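Local structure of IclR family transcriptional regulator (5WHM) at residues Met108-Val119 with Asp133-Met141; Asn217-His225 with Gly252-Ser263. The protein acts as an IclR-type transcriptional repressor, probably binding DNA through its helix-turn-helix domain and sensing a small effector through its C-terminal domain. One frame throughout, in Å; residues are numbered along the deposited sequence.

Interaction 1 of 2, residues Met108-Val119 with Asp133-Met141; sequences MQVLADYAKAAV and DVVQGEGNM
Q109 and D113, one turn apart on the helix, hold the backbone of 136-138 between them. The Q109 chain leaves with CG anti to the backbone N (chi1 -175°) and then bends at chi2, which swings its amide across V135 at about a right angle; OE1 ends 3.2 Å from V135 CG1, while NE2 donates to Q136 O at 3.2 Å, coming in above the carbonyl plane. Q109 NE2 also makes a short, bent bond to D113 OD1 (2.6 Å). That oxygen, D113 OD1, takes E138 N in a nearly straight bond of 2.7 Å. E138 N and Q109 NE2 reach it from opposite faces of the carboxylate, two bonds that probably limit its rotation. G137 runs close over the helix end, its CA 3.4 Å from A112 O, and its buried N finds no partner. From the type II turn G137-N140, N140 lays its amide against K116-A118, with OD1 held by T142. One turn on from M108, the A112 methyl packs on V135 CG1, and M108 brings CE to D133 O. The chain turns at K116, with positive phi, and V119 then pairs with V135: V119 N to V135 O and V135 N to V119 O, both 2.8 Å. D133 itself is claimed by R101 and by R145 of the second subunit. This is the open end of an antiparallel beta hairpin in the GAF-like effector domain of IclR regulators, with helix 101-115 packed against it.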
loop_
_atom_site.group_PDB
_atom_site.type_symbol
_atom_site.label_atom_id
_atom_site.label_comp_id
_atom_site.label_asym_id
_atom_site.label_seq_id
_atom_site.Cartn_x
_atom_site.Cartn_y
_atom_site.Cartn_z
HETATM N N MSE C 108 6.026 21.346 -2.918
HETATM C CA MSE C 108 4.747 21.061 -3.562
HETATM C C MSE C 108 3.622 21.826 -2.871
HETATM O O MSE C 108 2.650 22.249 -3.504
HETATM C CB MSE C 108 4.459 19.550 -3.537
HETATM C CG MSE C 108 5.354 18.757 -4.476
HETATM SE SE MSE C 108 5.430 16.813 -4.021
HETATM C CE MSE C 108 3.549 16.337 -4.188
ATOM N N GLN C 109 3.755 21.975 -1.551
ATOM C CA GLN C 109 2.745 22.707 -0.795
ATOM C C GLN C 109 2.694 24.172 -1.220
ATOM O O GLN C 109 1.606 24.725 -1.425
ATOM C CB GLN C 109 3.021 22.572 0.702
ATOM C CG GLN C 109 1.960 23.200 1.597
ATOM C CD GLN C 109 0.631 22.486 1.497
ATOM O OE1 GLN C 109 0.493 21.363 1.957
ATOM N NE2 GLN C 109 -0.353 23.136 0.891
ATOM N N VAL C 110 3.860 24.807 -1.397
ATOM C CA VAL C 110 3.918 26.195 -1.863
ATOM C C VAL C 110 3.233 26.344 -3.218
ATOM O O VAL C 110 2.465 27.289 -3.442
ATOM C CB VAL C 110 5.383 26.677 -1.913
ATOM C CG1 VAL C 110 5.496 28.043 -2.621
ATOM C CG2 VAL C 110 5.966 26.740 -0.503
ATOM N N LEU C 111 3.495 25.421 -4.146
ATOM C CA LEU C 111 2.866 25.520 -5.459
ATOM C C LEU C 111 1.368 25.262 -5.372
ATOM O O LEU C 111 0.568 25.990 -5.975
ATOM C CB LEU C 111 3.517 24.552 -6.436
ATOM C CG LEU C 111 2.866 24.574 -7.831
ATOM C CD1 LEU C 111 2.881 26.010 -8.449
ATOM C CD2 LEU C 111 3.512 23.586 -8.753
ATOM N N ALA C 112 0.972 24.216 -4.628
ATOM C CA ALA C 112 -0.446 23.923 -4.435
ATOM C C ALA C 112 -1.183 25.108 -3.805
ATOM O O ALA C 112 -2.302 25.425 -4.214
ATOM C CB ALA C 112 -0.619 22.652 -3.580
ATOM N N ASP C 113 -0.578 25.765 -2.802
ATOM C CA ASP C 113 -1.218 26.918 -2.173
ATOM C C ASP C 113 -1.359 28.058 -3.171
ATOM O O ASP C 113 -2.422 28.676 -3.276
ATOM C CB ASP C 113 -0.421 27.404 -0.956
ATOM C CG ASP C 113 -0.487 26.439 0.242
ATOM O OD1 ASP C 113 -1.304 25.474 0.254
ATOM O OD2 ASP C 113 0.320 26.660 1.176
ATOM N N TYR C 114 -0.288 28.345 -3.919
ATOM C CA TYR C 114 -0.344 29.399 -4.927
ATOM C C TYR C 114 -1.389 29.102 -5.993
ATOM O O TYR C 114 -2.141 29.996 -6.403
ATOM C CB TYR C 114 1.015 29.589 -5.589
ATOM C CG TYR C 114 0.888 30.473 -6.807
ATOM C CD1 TYR C 114 0.691 31.848 -6.666
ATOM C CD2 TYR C 114 0.900 29.934 -8.093
ATOM C CE1 TYR C 114 0.547 32.670 -7.780
ATOM C CE2 TYR C 114 0.747 30.753 -9.216
ATOM C CZ TYR C 114 0.578 32.114 -9.043
ATOM O OH TYR C 114 0.434 32.912 -10.139
ATOM N N ALA C 115 -1.444 27.860 -6.468
ATOM C CA ALA C 115 -2.302 27.525 -7.597
ATOM C C ALA C 115 -3.719 27.171 -7.180
ATOM O O ALA C 115 -4.576 26.997 -8.064
ATOM C CB ALA C 115 -1.713 26.350 -8.390
ATOM N N LYS C 116 -3.960 27.010 -5.874
ATOM C CA LYS C 116 -5.228 26.512 -5.331
ATOM C C LYS C 116 -5.639 25.206 -6.008
ATOM O O LYS C 116 -6.800 24.987 -6.355
ATOM C CB LYS C 116 -6.328 27.578 -5.436
ATOM C CG LYS C 116 -5.919 28.920 -4.831
ATOM C CD LYS C 116 -7.110 29.845 -4.636
ATOM C CE LYS C 116 -6.705 31.125 -3.911
ATOM N NZ LYS C 116 -6.004 30.828 -2.626
ATOM N N ALA C 117 -4.666 24.314 -6.174
ATOM C CA ALA C 117 -4.907 23.079 -6.896
ATOM C C ALA C 117 -3.976 21.990 -6.361
ATOM O O ALA C 117 -2.952 22.273 -5.739
ATOM C CB ALA C 117 -4.698 23.276 -8.398
ATOM N N ALA C 118 -4.318 20.741 -6.652
ATOM C CA ALA C 118 -3.532 19.610 -6.159
ATOM C C ALA C 118 -2.210 19.441 -6.922
ATOM O O ALA C 118 -2.163 19.533 -8.155
ATOM C CB ALA C 118 -4.356 18.327 -6.251
ATOM N N VAL C 119 -1.133 19.190 -6.178
ATOM C CA VAL C 119 0.187 18.893 -6.733
ATOM C C VAL C 119 0.548 17.475 -6.296
ATOM O O VAL C 119 0.383 17.132 -5.115
ATOM C CB VAL C 119 1.242 19.913 -6.266
ATOM C CG1 VAL C 119 2.631 19.583 -6.768
ATOM C CG2 VAL C 119 0.823 21.366 -6.736
ATOM N N ASP C 133 2.664 10.676 -3.734
ATOM C CA ASP C 133 2.380 11.737 -2.789
ATOM C C ASP C 133 1.478 12.744 -3.499
ATOM O O ASP C 133 1.538 12.889 -4.730
ATOM C CB ASP C 133 3.656 12.413 -2.241
ATOM C CG ASP C 133 3.404 13.080 -0.885
ATOM O OD1 ASP C 133 4.317 13.695 -0.309
ATOM O OD2 ASP C 133 2.269 12.966 -0.362
ATOM N N VAL C 134 0.588 13.355 -2.729
ATOM C CA VAL C 134 -0.378 14.338 -3.211
ATOM C C VAL C 134 -0.518 15.385 -2.123
ATOM O O VAL C 134 -0.705 15.046 -0.949
ATOM C CB VAL C 134 -1.780 13.753 -3.499
ATOM C CG1 VAL C 134 -2.680 14.834 -4.136
ATOM C CG2 VAL C 134 -1.721 12.541 -4.356
ATOM N N VAL C 135 -0.472 16.647 -2.512
ATOM C CA VAL C 135 -0.653 17.763 -1.598
ATOM C C VAL C 135 -1.709 18.671 -2.200
ATOM O O VAL C 135 -1.672 18.957 -3.401
ATOM C CB VAL C 135 0.673 18.512 -1.379
ATOM C CG1 VAL C 135 0.429 19.896 -0.878
ATOM C CG2 VAL C 135 1.545 17.730 -0.400
ATOM N N GLN C 136 -2.658 19.104 -1.381
ATOM C CA GLN C 136 -3.700 20.016 -1.820
ATOM C C GLN C 136 -3.452 21.408 -1.265
ATOM O O GLN C 136 -2.981 21.569 -0.129
ATOM C CB GLN C 136 -5.065 19.519 -1.382
ATOM C CG GLN C 136 -5.373 18.210 -2.007
ATOM C CD GLN C 136 -6.719 18.189 -2.684
ATOM O OE1 GLN C 136 -6.949 17.395 -3.604
ATOM N NE2 GLN C 136 -7.628 19.047 -2.225
ATOM N N GLY C 137 -3.784 22.412 -2.067
ATOM C CA GLY C 137 -3.662 23.773 -1.596
ATOM C C GLY C 137 -4.437 23.979 -0.313
ATOM O O GLY C 137 -5.478 23.349 -0.109
ATOM N N GLU C 138 -3.918 24.817 0.581
ATOM C CA GLU C 138 -4.709 25.273 1.716
ATOM C C GLU C 138 -6.034 25.835 1.210
ATOM O O GLU C 138 -6.060 26.648 0.283
ATOM C CB GLU C 138 -3.930 26.334 2.498
ATOM C CG GLU C 138 -4.507 26.678 3.863
ATOM C CD GLU C 138 -3.607 27.612 4.652
ATOM O OE1 GLU C 138 -2.801 28.337 4.021
ATOM O OE2 GLU C 138 -3.702 27.618 5.901
ATOM N N GLY C 139 -7.138 25.360 1.785
ATOM C CA GLY C 139 -8.450 25.779 1.314
ATOM C C GLY C 139 -8.800 25.302 -0.080
ATOM O O GLY C 139 -9.507 26.004 -0.814
ATOM N N ASN C 140 -8.312 24.129 -0.475
ATOM C CA ASN C 140 -8.685 23.503 -1.735
ATOM C C ASN C 140 -9.695 22.398 -1.435
ATOM O O ASN C 140 -9.433 21.514 -0.610
ATOM C CB ASN C 140 -7.444 22.960 -2.459
ATOM C CG ASN C 140 -7.771 22.308 -3.796
ATOM O OD1 ASN C 140 -8.814 22.578 -4.384
ATOM N ND2 ASN C 140 -6.878 21.433 -4.276
HETATM N N MSE C 141 -10.861 22.473 -2.074
HETATM C CA MSE C 141 -11.975 21.580 -1.756
HETATM C C MSE C 141 -12.200 20.535 -2.843
HETATM O O MSE C 141 -13.304 20.012 -2.997
HETATM C CB MSE C 141 -13.256 22.386 -1.544
HETATM C CG MSE C 141 -13.055 23.685 -0.780
HETATM SE SE MSE C 141 -12.981 23.460 1.155
HETATM C CE MSE C 141 -14.410 24.704 1.646
#

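Interaction 2 of 2, residues Asn217-His225 with Gly252-Ser263. With ACY (acetic acid), chain J.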
loop_
_atom_site.group_PDB
_atom_site.type_symbol
_atom_site.label_atom_id
_atom_site.label_comp_id
_atom_site.label_asym_id
_atom_site.label_seq_id
_atom_site.Cartn_x
_atom_site.Cartn_y
_atom_site.Cartn_z
ATOM N N ASN C 217 -7.972 19.848 -16.036
ATOM C CA ASN C 217 -6.774 20.237 -16.770
ATOM C C ASN C 217 -5.568 20.104 -15.853
ATOM O O ASN C 217 -5.671 20.313 -14.642
ATOM C CB ASN C 217 -6.828 21.666 -17.264
ATOM C CG ASN C 217 -7.953 21.910 -18.234
ATOM O OD1 ASN C 217 -8.517 20.982 -18.807
ATOM N ND2 ASN C 217 -8.271 23.177 -18.442
ATOM N N SER C 218 -4.413 19.813 -16.446
ATOM C CA SER C 218 -3.244 19.555 -15.631
ATOM C C SER C 218 -1.988 19.691 -16.477
ATOM O O SER C 218 -2.031 19.596 -17.716
ATOM C CB SER C 218 -3.364 18.144 -15.009
ATOM O OG SER C 218 -2.107 17.632 -14.640
ATOM N N VAL C 219 -0.881 19.986 -15.803
ATOM C CA VAL C 219 0.421 20.140 -16.454
ATOM C C VAL C 219 1.393 19.304 -15.643
ATOM O O VAL C 219 1.249 19.204 -14.425
ATOM C CB VAL C 219 0.876 21.618 -16.506
ATOM C CG1 VAL C 219 0.939 22.227 -15.103
ATOM C CG2 VAL C 219 2.227 21.790 -17.230
ATOM N N ALA C 220 2.378 18.698 -16.304
ATOM C CA ALA C 220 3.301 17.814 -15.589
ATOM C C ALA C 220 4.718 18.016 -16.097
ATOM O O ALA C 220 4.937 18.392 -17.264
ATOM C CB ALA C 220 2.913 16.323 -15.733
ATOM N N VAL C 221 5.675 17.777 -15.205
ATOM C CA VAL C 221 7.099 17.962 -15.497
ATOM C C VAL C 221 7.851 16.758 -14.949
ATOM O O VAL C 221 7.707 16.440 -13.754
ATOM C CB VAL C 221 7.646 19.254 -14.871
ATOM C CG1 VAL C 221 9.166 19.306 -14.973
ATOM C CG2 VAL C 221 7.019 20.495 -15.538
ATOM N N PRO C 222 8.655 16.064 -15.749
ATOM C CA PRO C 222 9.349 14.875 -15.245
ATOM C C PRO C 222 10.702 15.232 -14.637
ATOM O O PRO C 222 11.262 16.304 -14.865
ATOM C CB PRO C 222 9.520 14.025 -16.511
ATOM C CG PRO C 222 9.762 15.099 -17.608
ATOM C CD PRO C 222 8.953 16.320 -17.174
ATOM N N LEU C 223 11.218 14.311 -13.833
ATOM C CA LEU C 223 12.549 14.449 -13.254
ATOM C C LEU C 223 13.235 13.090 -13.308
ATOM O O LEU C 223 12.695 12.110 -12.791
ATOM C CB LEU C 223 12.452 14.941 -11.808
ATOM C CG LEU C 223 13.705 14.813 -10.950
ATOM C CD1 LEU C 223 14.762 15.773 -11.477
ATOM C CD2 LEU C 223 13.359 15.113 -9.522
ATOM N N VAL C 224 14.412 13.021 -13.916
ATOM C CA VAL C 224 15.163 11.774 -13.984
ATOM C C VAL C 224 16.000 11.661 -12.716
ATOM O O VAL C 224 16.861 12.505 -12.463
ATOM C CB VAL C 224 16.047 11.714 -15.240
ATOM C CG1 VAL C 224 16.894 10.448 -15.215
ATOM C CG2 VAL C 224 15.198 11.748 -16.507
ATOM N N HIS C 225 15.737 10.634 -11.903
ATOM C CA HIS C 225 16.431 10.450 -10.631
ATOM C C HIS C 225 17.211 9.142 -10.661
ATOM O O HIS C 225 16.679 8.109 -11.081
ATOM C CB HIS C 225 15.450 10.465 -9.455
ATOM C CG HIS C 225 16.107 10.667 -8.124
ATOM N ND1 HIS C 225 17.474 10.597 -7.948
ATOM C CD2 HIS C 225 15.587 10.955 -6.909
ATOM C CE1 HIS C 225 17.765 10.812 -6.677
ATOM N NE2 HIS C 225 16.637 11.029 -6.023
ATOM N N GLY C 252 2.887 25.979 -15.379
ATOM C CA GLY C 252 3.889 25.150 -16.009
ATOM C C GLY C 252 5.311 25.607 -15.714
ATOM O O GLY C 252 6.135 24.829 -15.210
ATOM N N PRO C 253 5.629 26.881 -16.032
ATOM C CA PRO C 253 6.948 27.429 -15.652
ATOM C C PRO C 253 7.257 27.322 -14.160
ATOM O O PRO C 253 8.375 26.936 -13.792
ATOM C CB PRO C 253 6.857 28.891 -16.132
ATOM C CG PRO C 253 5.987 28.797 -17.349
ATOM C CD PRO C 253 4.932 27.776 -16.988
ATOM N N ARG C 254 6.299 27.625 -13.285
ATOM C CA ARG C 254 6.532 27.424 -11.853
ATOM C C ARG C 254 6.798 25.961 -11.521
ATOM O O ARG C 254 7.597 25.656 -10.629
ATOM C CB ARG C 254 5.340 27.919 -11.042
ATOM C CG ARG C 254 5.148 29.398 -11.100
ATOM C CD ARG C 254 3.805 29.746 -10.524
ATOM N NE ARG C 254 3.952 30.325 -9.205
ATOM C CZ ARG C 254 3.863 31.623 -8.956
ATOM N NH1 ARG C 254 3.600 32.471 -9.937
ATOM N NH2 ARG C 254 4.020 32.061 -7.721
ATOM N N LEU C 255 6.120 25.044 -12.203
ATOM C CA LEU C 255 6.340 23.631 -11.894
ATOM C C LEU C 255 7.735 23.206 -12.334
ATOM O O LEU C 255 8.396 22.410 -11.651
ATOM C CB LEU C 255 5.254 22.777 -12.557
ATOM C CG LEU C 255 5.243 21.258 -12.357
ATOM C CD1 LEU C 255 5.238 20.857 -10.852
ATOM C CD2 LEU C 255 4.036 20.666 -13.075
ATOM N N ILE C 256 8.199 23.742 -13.475
ATOM C CA ILE C 256 9.547 23.452 -13.959
ATOM C C ILE C 256 10.586 23.939 -12.962
ATOM O O ILE C 256 11.581 23.254 -12.697
ATOM C CB ILE C 256 9.770 24.086 -15.341
ATOM C CG1 ILE C 256 8.939 23.367 -16.410
ATOM C CG2 ILE C 256 11.287 24.131 -15.713
ATOM C CD1 ILE C 256 8.926 24.182 -17.767
ATOM N N GLU C 257 10.383 25.139 -12.412
ATOM C CA GLU C 257 11.313 25.665 -11.421
ATOM C C GLU C 257 11.283 24.830 -10.142
ATOM O O GLU C 257 12.328 24.596 -9.529
ATOM C CB GLU C 257 10.984 27.127 -11.119
ATOM C CG GLU C 257 11.870 27.763 -10.059
ATOM C CD GLU C 257 13.355 27.792 -10.433
ATOM O OE1 GLU C 257 13.691 27.662 -11.637
ATOM O OE2 GLU C 257 14.190 27.955 -9.509
HETATM N N MSE C 258 10.101 24.389 -9.733
HETATM C CA MSE C 258 9.957 23.523 -8.536
HETATM C C MSE C 258 10.737 22.228 -8.707
HETATM O O MSE C 258 11.488 21.824 -7.822
HETATM C CB MSE C 258 8.487 23.205 -8.250
HETATM C CG MSE C 258 8.251 22.488 -6.846
HETATM SE SE MSE C 258 6.482 21.689 -6.819
HETATM C CE MSE C 258 6.818 20.054 -7.844
ATOM N N VAL C 259 10.556 21.570 -9.852
ATOM C CA VAL C 259 11.288 20.330 -10.113
ATOM C C VAL C 259 12.797 20.583 -10.118
ATOM O O VAL C 259 13.577 19.765 -9.614
ATOM C CB VAL C 259 10.798 19.696 -11.431
ATOM C CG1 VAL C 259 11.717 18.558 -11.885
ATOM C CG2 VAL C 259 9.380 19.180 -11.244
ATOM N N HIS C 260 13.232 21.716 -10.678
ATOM C CA HIS C 260 14.650 22.057 -10.617
ATOM C C HIS C 260 15.119 22.223 -9.176
ATOM O O HIS C 260 16.220 21.788 -8.822
ATOM C CB HIS C 260 14.935 23.333 -11.411
ATOM C CG HIS C 260 16.390 23.666 -11.488
ATOM N ND1 HIS C 260 17.016 24.486 -10.573
ATOM C CD2 HIS C 260 17.352 23.259 -12.349
ATOM C CE1 HIS C 260 18.297 24.588 -10.880
ATOM N NE2 HIS C 260 18.527 23.853 -11.953
ATOM N N ASN C 261 14.303 22.863 -8.334
ATOM C CA ASN C 261 14.667 23.008 -6.923
ATOM C C ASN C 261 14.739 21.638 -6.237
ATOM O O ASN C 261 15.693 21.355 -5.507
ATOM C CB ASN C 261 13.670 23.922 -6.191
ATOM C CG ASN C 261 13.799 25.416 -6.603
ATOM O OD1 ASN C 261 14.890 25.896 -6.911
ATOM N ND2 ASN C 261 12.677 26.144 -6.580
ATOM N N ILE C 262 13.759 20.767 -6.496
ATOM C CA ILE C 262 13.796 19.410 -5.940
ATOM C C ILE C 262 15.057 18.692 -6.398
ATOM O O ILE C 262 15.773 18.074 -5.600
ATOM C CB ILE C 262 12.530 18.631 -6.342
ATOM C CG1 ILE C 262 11.289 19.288 -5.736
ATOM C CG2 ILE C 262 12.634 17.154 -5.885
ATOM C CD1 ILE C 262 9.997 18.660 -6.183
ATOM N N SER C 263 15.365 18.813 -7.697
ATOM C CA SER C 263 16.508 18.139 -8.299
ATOM C C SER C 263 17.829 18.588 -7.678
ATOM O O SER C 263 18.749 17.779 -7.503
ATOM C CB SER C 263 16.504 18.397 -9.804
ATOM O OG SER C 263 17.637 17.811 -10.398
HETATM C C ACY J . -3.183 14.499 -15.161
HETATM O O ACY J . -1.950 14.435 -14.920
HETATM O OXT ACY J . -3.674 14.653 -16.313
HETATM C CH3 ACY J . -4.134 14.378 -14.002
#
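V221 sits in the middle of the apolar contact, its two methyls shared among three helix residues. CG2, anti to the carbonyl carbon, meets I256 CG1 at 3.6 Å and L255 CG at 3.7 Å; the I256 chain crosses it at about a right angle, whereas L255 slides past in the opposite direction. CG1, anti to the backbone N (chi1 170°), turns instead to V259, lying 3.7 Å from its CG2. Further along, V259 CG1 touches L223 CB, and the leucine then splits its ends: CD1 rests on S263 CB at 3.6 Å and CD2 looks to I262. At the other end, V219 spreads its methyls, CG2 to the bare CA of G252 and CG1 to L255 CD2.

Segments 217-225 and 252-263 run in nearly the same direction, 25° apart, with axes 8.2 Å from each other at closest approach. Helix 244-265 thus lies along one face of the antiparallel sheet of the GAF-like C-terminal domain, where V219, V221 and L223 point to the helix and F233 of the adjoining strand helps to fill the layer.

No hydrogen bond crosses between strand and helix. L255 CD2 packs within 3.4 Å of V219 O. A220 and P222 face away from this helix and pack on helix 157-165.

An acetate, probably from the crystallisation liquor, lies by S218: OG, which also bonds S157 OG, comes 3.2 Å from the acetate O, a weak and unsettled contact, while S157, V158 and N234 bind the acetate as well. The position is consistent with the effector-binding region of IclR relatives.

After the N-terminal helix-turn-helix part, helix 101-115 leads into strand 118-125, and interaction 1 closes the hairpin of strands 118-125 and 128-135 at its open end. The chain then runs through strand 150-152, three helices and strand 206-209 before strand 216-225 begins interaction 2, which closes a second loop once strand 229-238 has been made and helix 244-265 laid down. The two are in series, neither nesting nor crossing, with centres about 14 Å apart. They meet where the two helices pack together: L111 on L255, M108 on M258, and Y114 on R254 as a cation-pi pair. Strand 229-238, between 118-125 and 216-225, joins both contacts in one sheet.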